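Side-chain contacts in gene 2 protein (Enterobacteria phage Sf6, PDB 5C12), which forms the metal-dependent nuclease domain of the large terminase subunit, which packages viral DNA: residues Leu29-Asp34 against Leu182-Val187; Thr219-Lys224 against Leu231-Ala236. The protein carries 1 engineered substitution. All coordinates share one frame; numbering follows the deposited sequence.

Interaction 1: residues Leu29-Asp34 against Leu182-Val187; sequences LEAATD and LTYRAV
Ala-31 and Tyr-184 bring their CA atoms to 5.3 Å, and Ala-32 and Thr-183 come nearly as close, so the end of helix 26-32 lies against the last turns of helix 168-189, with no hydrogen bond between residues 29-34 and 182-187. The small side chain of Ala-31 permits this approach. Its CB points toward the opposing helix and meets CD1 of Tyr-184 at 3.8 Å, at the ring edge and near the ring plane rather than over a face. With CG of Tyr-184 anti to the backbone N (chi1 170°), the ring stands beside the methyl, and Trp-28 and His-189 also meet it. One turn on, Val-187 spreads both methyls along the carbonyl oxygen of Ala-31: CG2 lies 3.7 Å and CG1 3.8 Å from that O, which accepts a hydrogen bond from Lys-38. Thr-183 divides its branches by polarity, its CG2 resting 3.9 Å from CA of Ala-32, while OG1 bonds to Arg-179 O and Leu-199 N. The contact is close helix-helix packing through alanine, joining an N-terminal helix to the long helix 168-189 of what, as in related terminase nucleases, is an RNase H-like fold.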
ATOM      1  N   LEU A  29       4.026 -12.616   5.595  1.00 13.63           N
ATOM      2  CA  LEU A  29       4.294 -12.356   4.171  1.00 13.48           C
ATOM      3  C   LEU A  29       4.571 -13.656   3.414  1.00 15.16           C
ATOM      4  O   LEU A  29       4.102 -13.850   2.291  1.00 15.16           O
ATOM      5  CB  LEU A  29       5.471 -11.385   4.020  1.00 14.79           C
ATOM      6  CG  LEU A  29       5.240 -10.007   4.655  1.00 16.52           C
ATOM      7  CD1 LEU A  29       6.549  -9.231   4.679  1.00 15.19           C
ATOM      8  CD2 LEU A  29       4.163  -9.240   3.906  1.00 14.64           C
ATOM      9  N   GLU A  30       5.323 -14.549   4.035  1.00 15.94           N
ATOM     10  CA  GLU A  30       5.574 -15.844   3.427  1.00 16.77           C
ATOM     11  C   GLU A  30       4.259 -16.629   3.276  1.00 16.90           C
ATOM     12  O   GLU A  30       4.003 -17.221   2.229  1.00 15.06           O
ATOM     13  CB  GLU A  30       6.566 -16.641   4.263  1.00 15.64           C
ATOM     14  CG  GLU A  30       7.956 -16.028   4.420  1.00 20.11           C
ATOM     15  CD  GLU A  30       8.680 -15.862   3.098  1.00 36.89           C
ATOM     16  OE1 GLU A  30       8.340 -16.573   2.124  1.00 27.48           O
ATOM     17  OE2 GLU A  30       9.585 -15.005   3.035  1.00 38.97           O
ATOM     18  N   ALA A  31       3.434 -16.635   4.320  1.00 14.12           N
ATOM     19  CA  ALA A  31       2.118 -17.307   4.255  1.00 14.53           C
ATOM     20  C   ALA A  31       1.238 -16.702   3.157  1.00 16.15           C
ATOM     21  O   ALA A  31       0.542 -17.412   2.422  1.00 15.45           O
ATOM     22  CB  ALA A  31       1.410 -17.224   5.587  1.00 17.12           C
ATOM     23  N   ALA A  32       1.274 -15.380   3.042  1.00 14.24           N
ATOM     24  CA  ALA A  32       0.453 -14.671   2.083  1.00 12.76           C
ATOM     25  C   ALA A  32       0.902 -14.850   0.648  1.00 14.66           C
ATOM     26  O   ALA A  32       0.149 -14.545  -0.277  1.00 13.67           O
ATOM     27  CB  ALA A  32       0.420 -13.197   2.419  1.00 12.02           C
ATOM     28  N   THR A  33       2.127 -15.305   0.453  1.00 13.44           N
ATOM     29  CA  THR A  33       2.624 -15.582  -0.892  1.00 13.81           C
ATOM     30  C   THR A  33       1.821 -16.739  -1.473  1.00 13.87           C
ATOM     31  O   THR A  33       1.773 -17.820  -0.885  1.00 16.03           O
ATOM     32  CB  THR A  33       4.123 -15.901  -0.861  1.00 15.65           C
ATOM     33  OG1 THR A  33       4.827 -14.770  -0.312  1.00 17.00           O
ATOM     34  CG2 THR A  33       4.641 -16.181  -2.261  1.00 18.94           C
ATOM     35  N   ASP A  34       1.133 -16.463  -2.581  1.00 14.95           N
ATOM     36  CA  ASP A  34       0.276 -17.447  -3.241  1.00 15.50           C
ATOM     37  C   ASP A  34      -0.803 -18.010  -2.309  1.00 15.33           C
ATOM     38  O   ASP A  34      -1.269 -19.140  -2.491  1.00 17.44           O
ATOM     39  CB  ASP A  34       1.127 -18.576  -3.858  1.00 16.39           C
ATOM     40  CG  ASP A  34       1.867 -18.148  -5.109  1.00 21.11           C
ATOM     41  OD1 ASP A  34       1.462 -17.155  -5.770  1.00 18.31           O
ATOM     42  OD2 ASP A  34       2.862 -18.835  -5.454  1.00 25.32           O
ATOM     43  N   LEU A 182      -4.640 -11.988   9.074  1.00 14.05           N
ATOM     44  CA  LEU A 182      -5.774 -12.873   8.856  1.00 13.95           C
ATOM     45  C   LEU A 182      -5.404 -13.961   7.815  1.00 15.33           C
ATOM     46  O   LEU A 182      -5.804 -15.127   7.929  1.00 13.55           O
ATOM     47  CB  LEU A 182      -6.997 -12.068   8.418  1.00 16.63           C
ATOM     48  CG  LEU A 182      -8.380 -12.613   8.703  1.00 36.52           C
ATOM     49  CD1 LEU A 182      -8.597 -12.740  10.214  1.00 27.05           C
ATOM     50  CD2 LEU A 182      -9.405 -11.679   8.068  1.00 38.10           C
ATOM     51  N   THR A 183      -4.630 -13.577   6.804  1.00 13.44           N
ATOM     52  CA  THR A 183      -4.179 -14.517   5.769  1.00 13.23           C
ATOM     53  C   THR A 183      -3.257 -15.558   6.367  1.00 15.22           C
ATOM     54  O   THR A 183      -3.404 -16.751   6.111  1.00 15.59           O
ATOM     55  CB  THR A 183      -3.480 -13.793   4.616  1.00 11.39           C
ATOM     56  OG1 THR A 183      -4.344 -12.773   4.115  1.00 13.08           O
ATOM     57  CG2 THR A 183      -3.211 -14.717   3.500  1.00 14.11           C
ATOM     58  N   TYR A 184      -2.337 -15.108   7.210  1.00 13.45           N
ATOM     59  CA  TYR A 184      -1.459 -16.021   7.935  1.00 14.77           C
ATOM     60  C   TYR A 184      -2.251 -17.023   8.772  1.00 17.51           C
ATOM     61  O   TYR A 184      -1.957 -18.209   8.769  1.00 17.14           O
ATOM     62  CB  TYR A 184      -0.499 -15.221   8.812  1.00 15.31           C
ATOM     63  CG  TYR A 184       0.302 -16.030   9.775  1.00 19.66           C
ATOM     64  CD1 TYR A 184       1.457 -16.678   9.371  1.00 17.70           C
ATOM     65  CD2 TYR A 184      -0.088 -16.132  11.099  1.00 27.71           C
ATOM     66  CE1 TYR A 184       2.196 -17.439  10.269  1.00 21.72           C
ATOM     67  CE2 TYR A 184       0.636 -16.877  11.996  1.00 27.73           C
ATOM     68  CZ  TYR A 184       1.766 -17.527  11.579  1.00 30.67           C
ATOM     69  OH  TYR A 184       2.476 -18.259  12.499  1.00 35.24           O
ATOM     70  N   ARG A 185      -3.242 -16.549   9.516  1.00 15.71           N
ATOM     71  CA  ARG A 185      -4.029 -17.447  10.353  1.00 16.76           C
ATOM     72  C   ARG A 185      -4.812 -18.457   9.502  1.00 15.59           C
ATOM     73  O   ARG A 185      -4.984 -19.601   9.877  1.00 18.29           O
ATOM     74  CB  ARG A 185      -4.973 -16.663  11.261  1.00 17.13           C
ATOM     75  CG  ARG A 185      -4.267 -15.775  12.289  1.00 18.47           C
ATOM     76  CD  ARG A 185      -3.354 -16.523  13.254  1.00 22.91           C
ATOM     77  NE  ARG A 185      -4.058 -17.517  14.065  1.00 21.58           N
ATOM     78  CZ  ARG A 185      -3.517 -18.148  15.104  1.00 23.31           C
ATOM     79  NH1 ARG A 185      -2.272 -17.874  15.468  1.00 28.92           N
ATOM     80  NH2 ARG A 185      -4.221 -19.035  15.787  1.00 26.18           N
ATOM     81  N   ALA A 186      -5.269 -18.038   8.330  1.00 14.02           N
ATOM     82  CA  ALA A 186      -5.995 -18.954   7.468  1.00 16.25           C
ATOM     83  C   ALA A 186      -5.071 -20.008   6.850  1.00 19.57           C
ATOM     84  O   ALA A 186      -5.400 -21.191   6.811  1.00 19.70           O
ATOM     85  CB  ALA A 186      -6.684 -18.163   6.360  1.00 17.44           C
ATOM     86  N   VAL A 187      -3.919 -19.560   6.379  1.00 15.71           N
ATOM     87  CA  VAL A 187      -2.980 -20.414   5.660  1.00 16.21           C
ATOM     88  C   VAL A 187      -2.264 -21.372   6.616  1.00 22.02           C
ATOM     89  O   VAL A 187      -2.092 -22.558   6.310  1.00 22.05           O
ATOM     90  CB  VAL A 187      -1.941 -19.567   4.907  1.00 14.20           C
ATOM     91  CG1 VAL A 187      -0.787 -20.442   4.377  1.00 19.02           C
ATOM     92  CG2 VAL A 187      -2.596 -18.820   3.774  1.00 17.52           C
TER

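Interaction 2: residues Thr219-Lys224 against Leu231-Ala236; sequences TQIQRK and LELMTA. Engineered in segment 231-236: Ala-236 (natural residue Lys).
Gln-222 and Met-234 meet through a backbone hydrogen bond and through side chains that lie alongside each other, in the more tightly packed part of this contact. Met-234 N donates to Gln-222 O at 2.8 Å, nearly straight at 165°, and beside this bond the two side chains run the same way, with SD of Met-234 3.7 Å from NE2 of Gln-222. Nearby, CD1 of Leu-233 reaches CG2 of Ile-221 at 3.9 Å; Tyr-173 of helix 168-189 touches both residues. Water 1 joins Gln-222 N to Met-234 O, giving two backbone polar atoms a shared partner. Lys-224 belongs to the packed part as well: it takes CG between its backbone N and carbonyl carbon (chi1 73°) and passes its CD 3.5 Å from Leu-233 O, crossing the chain of the buried Glu-232. Its NZ stops short of a salt bridge to the Glu-232 carboxylate and pairs instead with Glu-238, whereas Glu-232 is held by Asn-226 and Arg-166.

A second backbone bond, Lys-224 N to Glu-232 O at 2.9 Å, makes Arg-223 and Leu-233 a non-hydrogen-bonded antiparallel pair. It is a single beta bridge; the end-to-end directions of the touching parts are 112° apart. Within the loop joining helices 208-218 and 236-243 of the nuclease domain, the bridge closes the turn of residues 225-230, and the Ile-221 side chain lies about 5 Å from that of the metal ligand Asp-252.

Toward the exposed Arg-223 the contact becomes looser. CD2 of Leu-231 sits over one guanidinium face, 3.5 Å from NE of Arg-223 and offset toward the rim, while water 2 lies in plane at the edge and accepts from that NE and from Glu-232 N.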
ATOM      1  N   THR A 219       8.788  -5.247   6.476  1.00 13.89           N
ATOM      2  CA  THR A 219       9.172  -5.625   7.822  1.00 13.81           C
ATOM      3  C   THR A 219       9.944  -4.544   8.556  1.00 16.98           C
ATOM      4  O   THR A 219      10.306  -4.736   9.722  1.00 20.48           O
ATOM      5  CB  THR A 219       9.993  -6.915   7.814  1.00 17.60           C
ATOM      6  OG1 THR A 219      11.134  -6.747   6.965  1.00 20.61           O
ATOM      7  CG2 THR A 219       9.120  -8.064   7.309  1.00 19.05           C
ATOM      8  N   GLN A 220      10.159  -3.405   7.893  1.00 17.37           N
ATOM      9  CA  GLN A 220      10.833  -2.262   8.504  1.00 20.19           C
ATOM     10  C   GLN A 220       9.845  -1.200   8.984  1.00 19.25           C
ATOM     11  O   GLN A 220      10.234  -0.291   9.717  1.00 21.54           O
ATOM     12  CB  GLN A 220      11.791  -1.612   7.506  1.00 21.37           C
ATOM     13  CG  GLN A 220      12.874  -2.538   6.965  1.00 33.33           C
ATOM     14  CD  GLN A 220      14.101  -2.556   7.824  1.00 50.67           C
ATOM     15  OE1 GLN A 220      14.035  -2.845   9.021  1.00 55.74           O
ATOM     16  NE2 GLN A 220      15.241  -2.233   7.224  1.00 58.02           N
ATOM     17  N   ILE A 221       8.589  -1.295   8.560  1.00 15.43           N
ATOM     18  CA  ILE A 221       7.573  -0.307   8.944  1.00 16.72           C
ATOM     19  C   ILE A 221       7.323  -0.454  10.449  1.00 19.38           C
ATOM     20  O   ILE A 221       7.073  -1.557  10.946  1.00 18.63           O
ATOM     21  CB  ILE A 221       6.276  -0.469   8.152  1.00 13.64           C
ATOM     22  CG1 ILE A 221       6.531  -0.362   6.646  1.00 16.14           C
ATOM     23  CG2 ILE A 221       5.246   0.571   8.596  1.00 14.94           C
ATOM     24  CD1 ILE A 221       7.142   0.959   6.205  1.00 20.87           C
ATOM     25  N   GLN A 222       7.428   0.650  11.179  1.00 18.68           N
ATOM     26  CA  GLN A 222       7.427   0.579  12.638  1.00 26.11           C
ATOM     27  C   GLN A 222       6.479   1.574  13.288  1.00 18.68           C
ATOM     28  O   GLN A 222       6.331   2.704  12.835  1.00 18.67           O
ATOM     29  CB  GLN A 222       8.830   0.841  13.193  1.00 26.94           C
ATOM     30  CG  GLN A 222       9.807  -0.274  12.962  1.00 53.24           C
ATOM     31  CD  GLN A 222      11.195   0.099  13.396  1.00 47.34           C
ATOM     32  OE1 GLN A 222      12.170  -0.225  12.721  1.00 77.23           O
ATOM     33  NE2 GLN A 222      11.302   0.784  14.537  1.00 34.48           N
ATOM     34  N   ARG A 223       5.885   1.137  14.384  1.00 21.05           N
ATOM     35  CA  ARG A 223       5.098   2.008  15.234  1.00 21.73           C
ATOM     36  C   ARG A 223       6.008   2.991  15.968  1.00 25.63           C
ATOM     37  O   ARG A 223       7.189   2.707  16.199  1.00 28.26           O
ATOM     38  CB  ARG A 223       4.318   1.130  16.215  1.00 25.59           C
ATOM     39  CG  ARG A 223       3.253   1.821  17.019  1.00 34.42           C
ATOM     40  CD  ARG A 223       2.485   0.809  17.873  1.00 24.37           C
ATOM     41  NE  ARG A 223       1.757   1.475  18.943  1.00 40.92           N
ATOM     42  CZ  ARG A 223       1.182   0.854  19.967  1.00 53.07           C
ATOM     43  NH1 ARG A 223       1.244  -0.468  20.071  1.00 47.58           N
ATOM     44  NH2 ARG A 223       0.542   1.561  20.887  1.00 48.88           N
ATOM     45  N   LYS A 224       5.480   4.158  16.328  1.00 24.28           N
ATOM     46  CA  LYS A 224       6.221   5.084  17.182  1.00 26.22           C
ATOM     47  C   LYS A 224       5.312   5.555  18.304  1.00 21.65           C
ATOM     48  O   LYS A 224       4.089   5.530  18.154  1.00 27.68           O
ATOM     49  CB  LYS A 224       6.729   6.296  16.395  1.00 32.72           C
ATOM     50  CG  LYS A 224       5.639   7.269  16.031  1.00 28.57           C
ATOM     51  CD  LYS A 224       6.130   8.467  15.235  1.00 33.94           C
ATOM     52  CE  LYS A 224       6.941   9.398  16.089  1.00 51.84           C
ATOM     53  NZ  LYS A 224       7.183  10.671  15.371  1.00 50.28           N
ATOM     54  N   LEU A 231      -2.486   4.926  17.302  1.00 14.18           N
ATOM     55  CA  LEU A 231      -1.504   4.205  16.503  1.00 13.54           C
ATOM     56  C   LEU A 231      -0.906   5.195  15.514  1.00 13.15           C
ATOM     57  O   LEU A 231      -1.621   5.886  14.786  1.00 13.28           O
ATOM     58  CB  LEU A 231      -2.142   3.017  15.783  1.00 12.61           C
ATOM     59  CG  LEU A 231      -2.602   1.883  16.707  1.00 15.20           C
ATOM     60  CD1 LEU A 231      -3.369   0.844  15.902  1.00 16.16           C
ATOM     61  CD2 LEU A 231      -1.455   1.264  17.476  1.00 19.99           C
ATOM     62  N   GLU A 232       0.416   5.248  15.482  1.00 15.40           N
ATOM     63  CA  GLU A 232       1.127   6.136  14.592  1.00 15.50           C
ATOM     64  C   GLU A 232       2.414   5.421  14.180  1.00 20.79           C
ATOM     65  O   GLU A 232       2.988   4.678  14.975  1.00 17.66           O
ATOM     66  CB  GLU A 232       1.447   7.459  15.290  1.00 16.20           C
ATOM     67  CG  GLU A 232       2.049   8.503  14.369  1.00 17.50           C
ATOM     68  CD  GLU A 232       2.402   9.810  15.069  1.00 18.05           C
ATOM     69  OE1 GLU A 232       2.188   9.948  16.298  1.00 20.76           O
ATOM     70  OE2 GLU A 232       2.937  10.699  14.369  1.00 22.30           O
ATOM     71  N   LEU A 233       2.842   5.636  12.946  1.00 15.63           N
ATOM     72  CA  LEU A 233       4.045   4.993  12.414  1.00 15.35           C
ATOM     73  C   LEU A 233       5.192   5.982  12.263  1.00 19.00           C
ATOM     74  O   LEU A 233       4.975   7.182  12.152  1.00 23.59           O
ATOM     75  CB  LEU A 233       3.734   4.368  11.066  1.00 16.69           C
ATOM     76  CG  LEU A 233       2.625   3.326  11.150  1.00 16.35           C
ATOM     77  CD1 LEU A 233       2.295   2.841   9.753  1.00 16.89           C
ATOM     78  CD2 LEU A 233       2.992   2.173  12.065  1.00 18.46           C
ATOM     79  N   MET A 234       6.416   5.479  12.275  1.00 22.00           N
ATOM     80  CA  MET A 234       7.560   6.311  11.956  1.00 22.92           C
ATOM     81  C   MET A 234       7.424   6.783  10.522  1.00 21.08           C
ATOM     82  O   MET A 234       6.978   6.041   9.638  1.00 23.15           O
ATOM     83  CB  MET A 234       8.864   5.524  12.087  1.00 25.97           C
ATOM     84  CG  MET A 234       9.250   5.139  13.492  1.00 35.21           C
ATOM     85  SD  MET A 234      10.873   4.345  13.533  1.00 35.91           S
ATOM     86  CE  MET A 234      11.879   5.523  12.654  1.00 36.60           C
ATOM     87  N   THR A 235       7.813   8.030  10.287  1.00 22.68           N
ATOM     88  CA  THR A 235       7.862   8.563   8.938  1.00 24.18           C
ATOM     89  C   THR A 235       9.130   8.061   8.254  1.00 21.98           C
ATOM     90  O   THR A 235      10.063   7.585   8.920  1.00 21.86           O
ATOM     91  CB  THR A 235       7.949  10.090   8.963  1.00 24.77           C
ATOM     92  OG1 THR A 235       9.142  10.484   9.650  1.00 28.14           O
ATOM     93  CG2 THR A 235       6.738  10.685   9.669  1.00 38.46           C
ATOM     94  N   ALA A 236       9.163   8.174   6.930  1.00 23.12           N
ATOM     95  CA  ALA A 236      10.363   7.839   6.174  1.00 30.50           C
ATOM     96  C   ALA A 236      11.571   8.616   6.693  1.00 24.44           C
ATOM     97  O   ALA A 236      12.656   8.069   6.824  1.00 26.52           O
ATOM     98  CB  ALA A 236      10.153   8.121   4.690  1.00 32.45           C
TER
HETATM   99  O   HOH W   1       7.636   3.177   9.722  1.00 20.25           O
HETATM  100  O   HOH W   2       1.562   4.330  18.093  1.00 21.70           O

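From the N terminus, helix 26-32 supplies the first half of interaction 1, and the chain then runs through 147 residues, including most of the central sheet, before helix 168-189 returns to close that long loop. Interaction 2 opens only afterwards, beyond helix 208-218, and closes over six residues before helix 236-243; the two are in series, neither nested nor crossed. Their centres are 22 Å apart, yet they touch where Leu-29 CD1 meets Thr-219 CG2 at 3.9 Å. Helix 168-189 also serves both: its later turns pack on Ala-31 and Ala-32, while its Tyr-173 and Tyr-174 touch the side chains of Leu-233 and Leu-231.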